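Local coordinates for protein xyloglucanase (Paenibacillus pabuli, PDB 2JEP) that probably hydrolyses the backbone of xyloglucan, a plant cell-wall polysaccharide, as a family 5 glycoside hydrolase with a TIM-barrel fold, at residues Gly134-Ser137 / Leu143-Asn146; Ala152-Tyr157 / Asn203-Asp208; Gly189-Ala194 / Gly236-Thr241; Pro225-Asn228 / Asp232-Val235; Ser307-Phe312 / Lys352-Val357. All blocks are in the same frame, centred on the assembly; numbering follows the deposited sequence.

How the contacts relate
Following the chain, contact 1 closes a short loop of 134-137 against 143-146, beyond strand 125-128. Contact 2 then pairs helix 150-167 with helix 193-211, and L143 of contact 1 packs on I153 and Y157 of contact 2. Contact 3 crosses contact 2 along the sequence, because 189-194 leads into helix 193-211 while 236-241 comes after helix 231-235. The span closed by contact 3 contains contact 4, which folds 225-228 onto helix 231-235; the two share the neighbourhood of Y233. Contact 5 closes last, between helix 298-313 and the end of helix 336-353, and meets V235 of contact 4 and F240 of contact 3.

Contact 1 (Gly134-Ser137 / Leu143-Asn146); sequences GYNS and LLVN
The flat amides of N136 and N146 approach from opposite directions and pair reciprocally, each giving one N-H and taking one. N146 ND2 lies 3.0 Å from N136 OD1, and N136 ND2 lies 3.0 Å from N146 OD1. Both donors sit in the carbonyl plane of their acceptor, on a lone pair, yet the pair is not flat: the amide planes are turned 35° apart, and each acceptor stands somewhat out of the plane of its donor amide. N146 reaches across with CG placed between its backbone N and carbonyl carbon (chi1 54°). L144, on the N146 side, puts CD2 3.6 Å from N136 N and CD1 3.7 Å from N136 ND2. An alanine in place of N136 would remove both amide bonds and is likely to leave the N146 amide without its mate and free to turn. Nearer the start of both segments the backbones touch, G134 CA directing a C-H toward L143 O over 3.3 Å. Y135 turns away from this pairing, its OH bonded to E182. The whole lies in the loop between strand 125-128 and helix 150-167, on the C-terminal side of the barrel, the side that carries the active site in family 5 hydrolases and probably does so here. L143 packs on I153 and Y157 of helix 150-167 and on Y202 of helix 193-211, which V145 and N146 also touch through Y195.

Contact 2 (Ala152-Tyr157 / Asn203-Asp208); sequences AIKEKY and NQIFVD
Apolar contact carries the meeting of Y157 and K154 with I205 and F206; no hydrogen bond passes between the two helix segments. The Y157 ring reaches over to the neighbouring helix because CG stands anti to its backbone N (chi1 -176°). I205 CG2 comes to the edge of that ring, near its plane, 4.1 Å from Y157 CD2. Farther along, F206 CB approaches obliquely, 3.8 Å from Y157 CE2 and 3.4 Å from Y157 OH. The other branch of I205 ends in CD1, 3.7 Å from K154 CG; the extended lysine chain runs across the isoleucine at about a right angle and then away from it. Ring contacts complete the packing: W161 meets both Y157 and F206 edge-to-face. The Y157 hydroxyl has its polar partner outside the two segments, the carbonyl of S179. A phenylalanine in place of Y157 would lack that hydroxyl, so the S179 carbonyl would probably lose this partner in a buried setting. The segment axes approach to 10.3 Å and run the same way, 26° apart, as expected of successive helices around a TIM barrel. Helix 150-167 and helix 193-211 flank strand 175-178 in sequence; F206 packs inward on L222 and V224 of strand 222-225, and N203 ND2 bonds P225 O, at the end of that strand.

Contact 3 (Gly189-Ala194 / Gly236-Thr241); sequences GNPNSA and GNYGFT
A single water joins the two backbones, donating to P191 O at 2.7 Å and to Y238 O at 2.7 Å. No direct hydrogen bond links the segments, so this bridge is the polar part of a contact otherwise made by the Y238 side chain. That side chain crosses N190 and P191 obliquely. P191 CD touches Y238 CD1 at 3.9 Å, and P191 CG lies 3.9 Å from Y238 CB, so the proline touches the tyrosine at CB and at CD1. Farther out, N190 CG comes within 3.8 Å of Y238 CE1, its amide plane 62° from the ring plane. The amide owes its place there to chi1 of -68°, with CG beside the backbone N; its OD1 is bonded to Y233 OH. Y233 also meets Y238 edge-to-face, and Y196 packs against both P191 and Y238. Just beyond P191, N192 occupies the N-cap of helix 193-211: N192 OD1 accepts a hydrogen bond from Y195 N and a weak one from A194 N at 2.9 Å. On the other segment, N237 centres an inverse gamma turn. G239 has backbone angles (phi 125°) at which a side chain would be jammed against the preceding carbonyl. This is loop-to-loop packing at the surface of a TIM barrel, where the connection entering helix 193-211 meets the one leaving helix 231-235.

Contact 4 (Pro225-Asn228 / Asp232-Val235); sequences PGWN and DYTV
The backbone of G226 runs close past T234, their CA atoms 5.0 Å apart, as the chain leaving strand 222-225 of the TIM barrel turns back through the short helix 231-235. Glycine suits the spot: a beta carbon on G226 would fall only 2.6 Å from T234 OG1, whereas its CA sits at 3.6 Å from that oxygen. Next to it, W227 and Y233 meet through single ring atoms, W227 CD1 lying 3.9 Å from Y233 CD2. The indole gets there with CG anti to the backbone N (chi1 -174°). The two rings are nearly perpendicular, planes at 86°, and their oblique offset makes neither a stack nor an edge-to-face pair. Y196 of helix 193-211 ties the two segments by its hydroxyl, which bonds both W227 N and Y233 O, and its ring also meets the indole. T234 holds OG1 beside its own backbone N, where the oxygen reaches back to N230 O, just before the helix. A water completes the link, accepting from G226 N at 2.9 Å and donating to T234 OG1 at 2.8 Å.

Contact 5 (Ser307-Phe312 / Lys352-Val357); sequences SMYDKF and KKYKMV
Y309 and Y354 meet where helix 298-313 packs against the Schellman motif that ends helix 336-353, two neighbouring helices of the TIM-barrel shell. With CG anti to the backbone N, chi1 174° sets the Y309 ring beside Y354. Y354 takes the other course, CG beside the backbone N (chi1 -77°), and the two side chains cross at about a right angle. Y354 CD1 presses against the root of the other tyrosine, 3.5 Å from Y309 CG; the rings are 48° apart and count as neither stack nor edge-to-face. Outside the pair, Y354 OH bonds E302 and K353 CG lies over one face of the Y354 ring, off toward the rim. M356 bends at chi3; in one of its two conformers CE comes 3.9 Å from M308 CB, a contact the other may not share. M308 itself bends at chi2 and chi3, which carries its end away from M356 to pack on strands 259-265 and 319-324. K355, with positive phi, is the C-prime residue of the motif; M356 N bonds A351 O and K355 N bonds K352 O. Y354 O lies at the edge of the Y309 ring, near its plane, 3.4 Å from Y309 CD1.

Contact 1 (Gly134-Ser137 / Leu143-Asn146)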
# COMPACT_ATOMS: atom_id res chain seq x y z
N GLY A 134 -6.59 -6.66 8.96
CA GLY A 134 -7.23 -5.47 9.48
C GLY A 134 -8.65 -5.20 9.04
O GLY A 134 -9.24 -4.21 9.48
N TYR A 135 -9.21 -6.09 8.21
CA TYR A 135 -10.57 -5.91 7.71
C TYR A 135 -11.63 -6.69 8.48
O TYR A 135 -11.52 -7.90 8.67
CB TYR A 135 -10.65 -6.38 6.29
CG TYR A 135 -9.96 -5.53 5.22
CD1 TYR A 135 -10.37 -4.24 4.96
CD2 TYR A 135 -8.96 -6.08 4.44
CE1 TYR A 135 -9.78 -3.49 3.95
CE2 TYR A 135 -8.37 -5.36 3.42
CZ TYR A 135 -8.78 -4.07 3.17
OH TYR A 135 -8.18 -3.37 2.14
N ASN A 136 -12.70 -5.99 8.84
CA ASN A 136 -13.90 -6.63 9.39
C ASN A 136 -14.47 -7.67 8.43
O ASN A 136 -14.96 -8.71 8.88
CB ASN A 136 -14.98 -5.58 9.71
CG ASN A 136 -14.71 -4.85 10.99
OD1 ASN A 136 -14.10 -3.75 10.99
ND2 ASN A 136 -15.13 -5.42 12.08
N SER A 137 -14.39 -7.40 7.13
CA SER A 137 -15.03 -8.25 6.13
C SER A 137 -14.24 -9.49 5.74
O SER A 137 -14.73 -10.32 4.97
CB SER A 137 -15.33 -7.42 4.89
OG SER A 137 -14.12 -6.96 4.31
N LEU A 143 -7.55 -7.44 13.49
CA LEU A 143 -6.90 -6.18 13.84
C LEU A 143 -7.95 -5.11 13.57
O LEU A 143 -7.96 -4.44 12.55
CB LEU A 143 -5.62 -5.99 13.03
CG LEU A 143 -4.86 -4.70 13.31
CD1 LEU A 143 -4.32 -4.62 14.76
CD2 LEU A 143 -3.74 -4.50 12.29
N LEU A 144 -8.89 -5.03 14.51
CA LEU A 144 -10.15 -4.34 14.32
C LEU A 144 -10.26 -3.18 15.28
O LEU A 144 -10.39 -3.40 16.49
CB LEU A 144 -11.35 -5.30 14.49
CG LEU A 144 -11.38 -6.52 13.58
CD1 LEU A 144 -12.60 -7.39 13.86
CD2 LEU A 144 -11.27 -6.18 12.09
N VAL A 145 -10.28 -1.96 14.73
CA VAL A 145 -10.39 -0.79 15.62
C VAL A 145 -11.68 -0.83 16.46
O VAL A 145 -11.73 -0.25 17.52
CB VAL A 145 -10.30 0.53 14.85
CG1 VAL A 145 -8.90 0.69 14.24
CG2 VAL A 145 -11.40 0.62 13.77
N ASN A 146 -12.71 -1.48 15.93
CA ASN A 146 -14.01 -1.62 16.58
C ASN A 146 -14.11 -2.87 17.44
O ASN A 146 -15.12 -3.08 18.11
CB ASN A 146 -15.14 -1.62 15.54
CG ASN A 146 -14.97 -2.66 14.46
OD1 ASN A 146 -15.76 -3.65 14.36
ND2 ASN A 146 -13.96 -2.48 13.66

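Contact 2 (Ala152-Tyr157 / Asn203-Asp208)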
# COMPACT_ATOMS: atom_id res chain seq x y z
N ALA A 152 -6.23 -7.89 23.86
CA ALA A 152 -5.75 -9.04 23.11
C ALA A 152 -5.33 -8.61 21.71
O ALA A 152 -4.34 -9.11 21.20
CB ALA A 152 -6.81 -10.14 23.05
N ILE A 153 -6.10 -7.74 21.06
CA ILE A 153 -5.70 -7.29 19.71
C ILE A 153 -4.30 -6.65 19.76
O ILE A 153 -3.44 -6.95 18.93
CB ILE A 153 -6.71 -6.31 19.14
CG1 ILE A 153 -8.05 -7.02 18.86
CG2 ILE A 153 -6.18 -5.63 17.88
CD1 ILE A 153 -9.23 -6.03 18.58
N LYS A 154 -4.09 -5.76 20.72
CA LYS A 154 -2.83 -5.05 20.81
C LYS A 154 -1.66 -5.96 21.16
O LYS A 154 -0.56 -5.77 20.62
CB LYS A 154 -2.93 -3.92 21.82
CG LYS A 154 -3.80 -2.78 21.33
CD LYS A 154 -4.05 -1.76 22.43
CE LYS A 154 -4.81 -0.57 21.94
NZ LYS A 154 -4.97 0.45 23.04
N GLU A 155 -1.90 -6.94 22.04
CA GLU A 155 -0.83 -7.86 22.36
C GLU A 155 -0.49 -8.78 21.21
O GLU A 155 0.67 -9.04 20.93
CB GLU A 155 -1.21 -8.66 23.61
CG GLU A 155 -0.19 -9.68 24.08
CD GLU A 155 1.10 -9.12 24.60
OE1 GLU A 155 1.14 -7.92 24.97
OE2 GLU A 155 2.09 -9.93 24.68
N LYS A 156 -1.50 -9.29 20.53
CA LYS A 156 -1.29 -10.11 19.35
C LYS A 156 -0.52 -9.34 18.30
O LYS A 156 0.42 -9.84 17.69
CB LYS A 156 -2.64 -10.56 18.81
CG LYS A 156 -2.61 -11.49 17.59
CD LYS A 156 -4.00 -12.07 17.33
CE LYS A 156 -4.07 -12.95 16.11
NZ LYS A 156 -5.42 -13.61 16.03
N TYR A 157 -0.94 -8.11 18.05
CA TYR A 157 -0.27 -7.26 17.07
C TYR A 157 1.21 -7.03 17.41
O TYR A 157 2.09 -7.14 16.55
CB TYR A 157 -1.04 -5.94 16.98
CG TYR A 157 -0.56 -4.96 15.94
CD1 TYR A 157 -0.75 -5.20 14.59
CD2 TYR A 157 0.02 -3.76 16.31
CE1 TYR A 157 -0.39 -4.27 13.64
CE2 TYR A 157 0.40 -2.83 15.37
CZ TYR A 157 0.19 -3.07 14.02
OH TYR A 157 0.59 -2.12 13.10
N ASN A 203 -0.42 2.03 15.46
CA ASN A 203 0.78 2.59 14.82
C ASN A 203 1.90 2.79 15.83
O ASN A 203 3.06 2.53 15.52
CB ASN A 203 0.49 3.91 14.10
CG ASN A 203 -0.17 3.72 12.75
OD1 ASN A 203 0.01 2.70 12.10
ND2 ASN A 203 -0.92 4.74 12.29
N GLN A 204 1.56 3.26 17.03
CA GLN A 204 2.59 3.50 18.07
C GLN A 204 3.23 2.20 18.54
O GLN A 204 4.44 2.11 18.71
CB GLN A 204 1.98 4.27 19.24
CG GLN A 204 3.05 4.73 20.23
CD GLN A 204 3.98 5.74 19.58
OE1 GLN A 204 3.57 6.86 19.25
NE2 GLN A 204 5.23 5.33 19.32
N ILE A 205 2.40 1.19 18.79
CA ILE A 205 2.89 -0.14 19.17
C ILE A 205 3.82 -0.71 18.10
O ILE A 205 4.90 -1.26 18.41
CB ILE A 205 1.69 -1.11 19.44
CG1 ILE A 205 0.95 -0.69 20.71
CG2 ILE A 205 2.17 -2.56 19.59
CD1 ILE A 205 -0.48 -1.24 20.80
N PHE A 206 3.39 -0.61 16.85
CA PHE A 206 4.22 -1.06 15.74
C PHE A 206 5.58 -0.39 15.77
O PHE A 206 6.62 -1.06 15.71
CB PHE A 206 3.46 -0.80 14.42
CG PHE A 206 4.33 -0.72 13.21
CD1 PHE A 206 4.84 -1.86 12.61
CD2 PHE A 206 4.59 0.50 12.60
CE1 PHE A 206 5.59 -1.77 11.43
CE2 PHE A 206 5.33 0.59 11.45
CZ PHE A 206 5.84 -0.54 10.86
N VAL A 207 5.60 0.94 15.80
CA VAL A 207 6.87 1.66 15.73
C VAL A 207 7.80 1.22 16.87
O VAL A 207 8.94 0.82 16.64
CB VAL A 207 6.66 3.19 15.74
CG1 VAL A 207 7.98 3.93 15.96
CG2 VAL A 207 5.95 3.68 14.42
N ASP A 208 7.29 1.27 18.09
CA ASP A 208 8.15 0.99 19.24
C ASP A 208 8.58 -0.47 19.29
O ASP A 208 9.71 -0.78 19.67
CB ASP A 208 7.44 1.33 20.53
CG ASP A 208 7.15 2.83 20.69
OD1 ASP A 208 7.83 3.67 20.10
OD2 ASP A 208 6.24 3.17 21.47

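Contact 3 (Gly189-Ala194 / Gly236-Thr241)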
# COMPACT_ATOMS: atom_id res chain seq x y z
N GLY A 189 -18.15 7.19 6.36
CA GLY A 189 -18.34 8.51 6.89
C GLY A 189 -17.29 8.83 7.92
O GLY A 189 -16.25 8.19 8.01
N ASN A 190 -17.53 9.88 8.67
CA ASN A 190 -16.52 10.45 9.54
C ASN A 190 -16.11 9.39 10.57
O ASN A 190 -16.96 8.67 11.13
CB ASN A 190 -17.00 11.71 10.25
CG ASN A 190 -17.22 12.90 9.29
OD1 ASN A 190 -16.92 12.82 8.10
ND2 ASN A 190 -17.73 14.00 9.83
N PRO A 191 -14.81 9.28 10.83
CA PRO A 191 -14.32 8.29 11.78
C PRO A 191 -14.75 8.51 13.21
O PRO A 191 -14.69 9.61 13.75
CB PRO A 191 -12.81 8.43 11.70
CG PRO A 191 -12.54 9.50 10.78
CD PRO A 191 -13.73 10.02 10.18
N ASN A 192 -15.10 7.41 13.85
CA ASN A 192 -15.32 7.40 15.28
C ASN A 192 -14.00 7.74 15.99
O ASN A 192 -13.00 7.07 15.75
CB ASN A 192 -15.84 5.98 15.61
CG ASN A 192 -16.05 5.73 17.08
OD1 ASN A 192 -15.16 5.97 17.89
ND2 ASN A 192 -17.21 5.15 17.42
N SER A 193 -14.00 8.76 16.84
CA SER A 193 -12.78 9.22 17.47
C SER A 193 -12.13 8.17 18.37
O SER A 193 -10.89 8.07 18.41
CB SER A 193 -13.01 10.49 18.27
OG SER A 193 -14.07 10.33 19.18
N ALA A 194 -12.93 7.38 19.07
CA ALA A 194 -12.37 6.32 19.92
C ALA A 194 -11.69 5.25 19.06
O ALA A 194 -10.63 4.75 19.40
CB ALA A 194 -13.46 5.68 20.78
N GLY A 236 -7.22 15.93 7.73
CA GLY A 236 -8.15 16.79 8.44
C GLY A 236 -8.16 16.56 9.93
O GLY A 236 -7.41 15.74 10.46
N ASN A 237 -9.02 17.30 10.62
CA ASN A 237 -9.05 17.25 12.09
C ASN A 237 -10.00 16.18 12.59
O ASN A 237 -11.05 16.47 13.17
CB ASN A 237 -9.42 18.63 12.65
CG ASN A 237 -9.27 18.69 14.14
OD1 ASN A 237 -8.53 17.90 14.74
ND2 ASN A 237 -9.97 19.63 14.77
N TYR A 238 -9.65 14.92 12.34
CA TYR A 238 -10.51 13.78 12.64
C TYR A 238 -9.94 12.83 13.67
O TYR A 238 -10.62 11.89 14.09
CB TYR A 238 -10.80 12.97 11.37
CG TYR A 238 -11.62 13.75 10.35
CD1 TYR A 238 -13.00 13.83 10.46
CD2 TYR A 238 -11.00 14.39 9.28
CE1 TYR A 238 -13.76 14.53 9.52
CE2 TYR A 238 -11.75 15.08 8.33
CZ TYR A 238 -13.12 15.16 8.46
OH TYR A 238 -13.84 15.85 7.48
N GLY A 239 -8.71 13.09 14.10
CA GLY A 239 -8.11 12.28 15.15
C GLY A 239 -6.76 11.65 14.84
O GLY A 239 -6.15 11.07 15.74
N PHE A 240 -6.28 11.73 13.60
CA PHE A 240 -4.96 11.14 13.32
C PHE A 240 -3.89 11.82 14.17
O PHE A 240 -3.88 13.03 14.30
CB PHE A 240 -4.59 11.31 11.84
CG PHE A 240 -3.28 10.67 11.45
CD1 PHE A 240 -3.15 9.30 11.40
CD2 PHE A 240 -2.17 11.44 11.17
CE1 PHE A 240 -1.95 8.73 11.02
CE2 PHE A 240 -0.96 10.85 10.83
CZ PHE A 240 -0.86 9.51 10.75
N THR A 241 -2.98 11.02 14.73
CA THR A 241 -1.79 11.53 15.38
C THR A 241 -0.55 10.86 14.83
O THR A 241 -0.58 9.69 14.45
CB THR A 241 -1.84 11.40 16.91
OG1 THR A 241 -1.92 10.02 17.28
CG2 THR A 241 -3.03 12.18 17.50
O HOH W 1 -13.31 11.88 14.16

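Contact 4 (Pro225-Asn228 / Asp232-Val235)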
# COMPACT_ATOMS: atom_id res chain seq x y z
N PRO A 225 -0.43 4.33 8.03
CA PRO A 225 -1.57 5.03 7.52
C PRO A 225 -2.40 5.70 8.59
O PRO A 225 -2.26 5.41 9.77
CB PRO A 225 -2.39 3.89 6.91
CG PRO A 225 -2.20 2.79 7.93
CD PRO A 225 -0.79 2.96 8.44
N GLY A 226 -3.31 6.56 8.14
CA GLY A 226 -4.46 6.95 8.92
C GLY A 226 -5.69 6.14 8.55
O GLY A 226 -5.60 5.04 8.02
N TRP A 227 -6.86 6.68 8.88
CA TRP A 227 -8.12 5.97 8.78
C TRP A 227 -8.45 5.57 7.34
O TRP A 227 -8.61 6.43 6.47
CB TRP A 227 -9.23 6.88 9.30
CG TRP A 227 -10.57 6.26 9.41
CD1 TRP A 227 -11.59 6.32 8.51
CD2 TRP A 227 -11.08 5.55 10.54
NE1 TRP A 227 -12.70 5.69 9.00
CE2 TRP A 227 -12.41 5.19 10.25
CE3 TRP A 227 -10.54 5.18 11.78
CZ2 TRP A 227 -13.21 4.50 11.14
CZ3 TRP A 227 -11.33 4.49 12.66
CH2 TRP A 227 -12.65 4.15 12.34
N ASN A 228 -8.56 4.26 7.11
CA ASN A 228 -8.96 3.72 5.81
C ASN A 228 -8.11 4.23 4.66
O ASN A 228 -8.58 4.29 3.53
CB ASN A 228 -10.43 3.95 5.49
CG ASN A 228 -10.95 2.97 4.48
OD1 ASN A 228 -10.42 1.84 4.37
ND2 ASN A 228 -11.99 3.36 3.76
N ASP A 232 -8.50 12.67 3.14
CA ASP A 232 -9.23 13.68 3.92
C ASP A 232 -9.26 13.33 5.40
O ASP A 232 -9.11 14.21 6.26
CB ASP A 232 -10.66 13.78 3.45
CG ASP A 232 -10.81 14.54 2.13
OD1 ASP A 232 -9.84 15.15 1.64
OD2 ASP A 232 -11.95 14.52 1.63
N TYR A 233 -9.45 12.06 5.71
CA TYR A 233 -9.54 11.66 7.12
C TYR A 233 -8.18 11.55 7.82
O TYR A 233 -8.14 11.40 9.03
CB TYR A 233 -10.32 10.35 7.28
CG TYR A 233 -11.79 10.43 6.90
CD1 TYR A 233 -12.54 11.56 7.22
CD2 TYR A 233 -12.42 9.40 6.23
CE1 TYR A 233 -13.88 11.64 6.90
CE2 TYR A 233 -13.77 9.48 5.90
CZ TYR A 233 -14.48 10.60 6.24
OH TYR A 233 -15.83 10.69 5.91
N THR A 234 -7.10 11.62 7.05
CA THR A 234 -5.74 11.63 7.56
C THR A 234 -5.21 13.05 7.73
O THR A 234 -4.53 13.35 8.71
CB THR A 234 -4.82 10.79 6.65
OG1 THR A 234 -5.40 9.48 6.50
CG2 THR A 234 -3.44 10.66 7.22
N VAL A 235 -5.52 13.93 6.78
CA VAL A 235 -5.02 15.31 6.88
C VAL A 235 -5.93 16.22 7.68
O VAL A 235 -5.46 17.20 8.26
CB VAL A 235 -4.72 15.97 5.51
CG1 VAL A 235 -3.71 15.12 4.73
CG2 VAL A 235 -6.02 16.23 4.71
O HOH W 2 -4.09 7.24 5.47

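Contact 5 (Ser307-Phe312 / Lys352-Val357)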
# COMPACT_ATOMS: atom_id res chain seq x y z
N SER A 307 -2.86 18.45 -0.30
CA SER A 307 -3.16 18.43 1.13
C SER A 307 -2.21 17.49 1.88
O SER A 307 -1.83 17.79 3.02
CB SER A 307 -4.62 18.09 1.38
OG SER A 307 -4.94 16.72 1.21
N MET A 308 -1.80 16.39 1.25
CA MET A 308 -0.83 15.49 1.87
C MET A 308 0.55 16.13 1.93
O MET A 308 1.29 15.98 2.91
CB MET A 308 -0.76 14.15 1.11
CG MET A 308 -1.99 13.29 1.23
SD MET A 308 -2.25 12.62 2.91
CE MET A 308 -0.95 11.36 3.00
N TYR A 309 0.92 16.85 0.87
CA TYR A 309 2.19 17.58 0.85
C TYR A 309 2.24 18.61 1.98
O TYR A 309 3.20 18.67 2.77
CB TYR A 309 2.37 18.25 -0.51
CG TYR A 309 3.58 19.14 -0.55
CD1 TYR A 309 4.83 18.61 -0.81
CD2 TYR A 309 3.47 20.51 -0.32
CE1 TYR A 309 5.95 19.40 -0.84
CE2 TYR A 309 4.60 21.32 -0.32
CZ TYR A 309 5.81 20.77 -0.60
OH TYR A 309 6.93 21.59 -0.59
N ASP A 310 1.19 19.41 2.07
CA ASP A 310 1.15 20.50 3.05
C ASP A 310 1.18 19.97 4.49
O ASP A 310 1.82 20.56 5.37
CB ASP A 310 -0.10 21.33 2.85
CG ASP A 310 -0.05 22.22 1.62
OD1 ASP A 310 1.04 22.46 1.06
OD2 ASP A 310 -1.13 22.69 1.21
N LYS A 311 0.48 18.87 4.76
CA LYS A 311 0.35 18.37 6.12
C LYS A 311 1.58 17.56 6.55
O LYS A 311 2.01 17.67 7.69
CB LYS A 311 -0.92 17.53 6.27
CG LYS A 311 -1.19 17.02 7.68
CD LYS A 311 -1.30 18.12 8.73
CE LYS A 311 -2.44 19.09 8.46
NZ LYS A 311 -2.59 20.06 9.58
N PHE A 312 2.11 16.74 5.64
CA PHE A 312 3.12 15.76 6.00
C PHE A 312 4.47 15.98 5.36
O PHE A 312 5.48 15.99 6.07
CB PHE A 312 2.61 14.34 5.73
CG PHE A 312 1.37 14.01 6.49
CD1 PHE A 312 1.41 13.96 7.88
CD2 PHE A 312 0.18 13.73 5.84
CE1 PHE A 312 0.30 13.68 8.59
CE2 PHE A 312 -0.96 13.44 6.58
CZ PHE A 312 -0.88 13.41 7.95
N LYS A 352 4.68 12.94 -8.25
CA LYS A 352 6.01 13.47 -8.53
C LYS A 352 6.10 14.94 -8.16
O LYS A 352 7.07 15.38 -7.52
CB LYS A 352 6.38 13.23 -10.00
CG LYS A 352 7.77 13.75 -10.44
CD LYS A 352 8.88 12.83 -10.07
CE LYS A 352 10.24 13.37 -10.52
NZ LYS A 352 10.24 13.86 -11.91
N LYS A 353 5.08 15.71 -8.54
CA LYS A 353 5.03 17.15 -8.24
C LYS A 353 5.15 17.42 -6.76
O LYS A 353 5.88 18.32 -6.33
CB LYS A 353 3.74 17.75 -8.77
CG LYS A 353 3.51 19.20 -8.42
CD LYS A 353 2.18 19.67 -8.95
CE LYS A 353 1.96 21.15 -8.61
NZ LYS A 353 0.64 21.64 -9.07
N TYR A 354 4.43 16.62 -5.98
CA TYR A 354 4.33 16.83 -4.54
C TYR A 354 5.26 15.91 -3.75
O TYR A 354 5.08 15.73 -2.54
CB TYR A 354 2.87 16.74 -4.08
CG TYR A 354 2.14 18.01 -4.44
CD1 TYR A 354 2.54 19.22 -3.89
CD2 TYR A 354 1.08 18.02 -5.32
CE1 TYR A 354 1.92 20.39 -4.22
CE2 TYR A 354 0.45 19.19 -5.66
CZ TYR A 354 0.88 20.39 -5.10
OH TYR A 354 0.29 21.59 -5.44
N LYS A 355 6.27 15.38 -4.44
CA LYS A 355 7.37 14.70 -3.80
C LYS A 355 6.91 13.54 -2.93
O LYS A 355 7.37 13.36 -1.81
CB LYS A 355 8.22 15.71 -3.01
CG LYS A 355 8.50 16.96 -3.80
CD LYS A 355 9.30 16.67 -5.01
N MET A 356 6.04 12.72 -3.52
CA MET A 356 5.54 11.54 -2.84
C MET A 356 5.57 10.35 -3.81
O MET A 356 5.70 10.53 -5.02
CB MET A 356 4.15 11.79 -2.26
CG MET A 356 3.14 12.33 -3.26
SD MET A 356 1.56 12.84 -2.58
CE MET A 356 2.06 14.30 -1.65
N VAL A 357 5.51 9.13 -3.26
CA VAL A 357 5.78 7.94 -4.07
C VAL A 357 4.48 7.33 -4.57
O VAL A 357 3.64 6.94 -3.76
CB VAL A 357 6.52 6.86 -3.26
CG1 VAL A 357 6.79 5.62 -4.12
CG2 VAL A 357 7.83 7.41 -2.66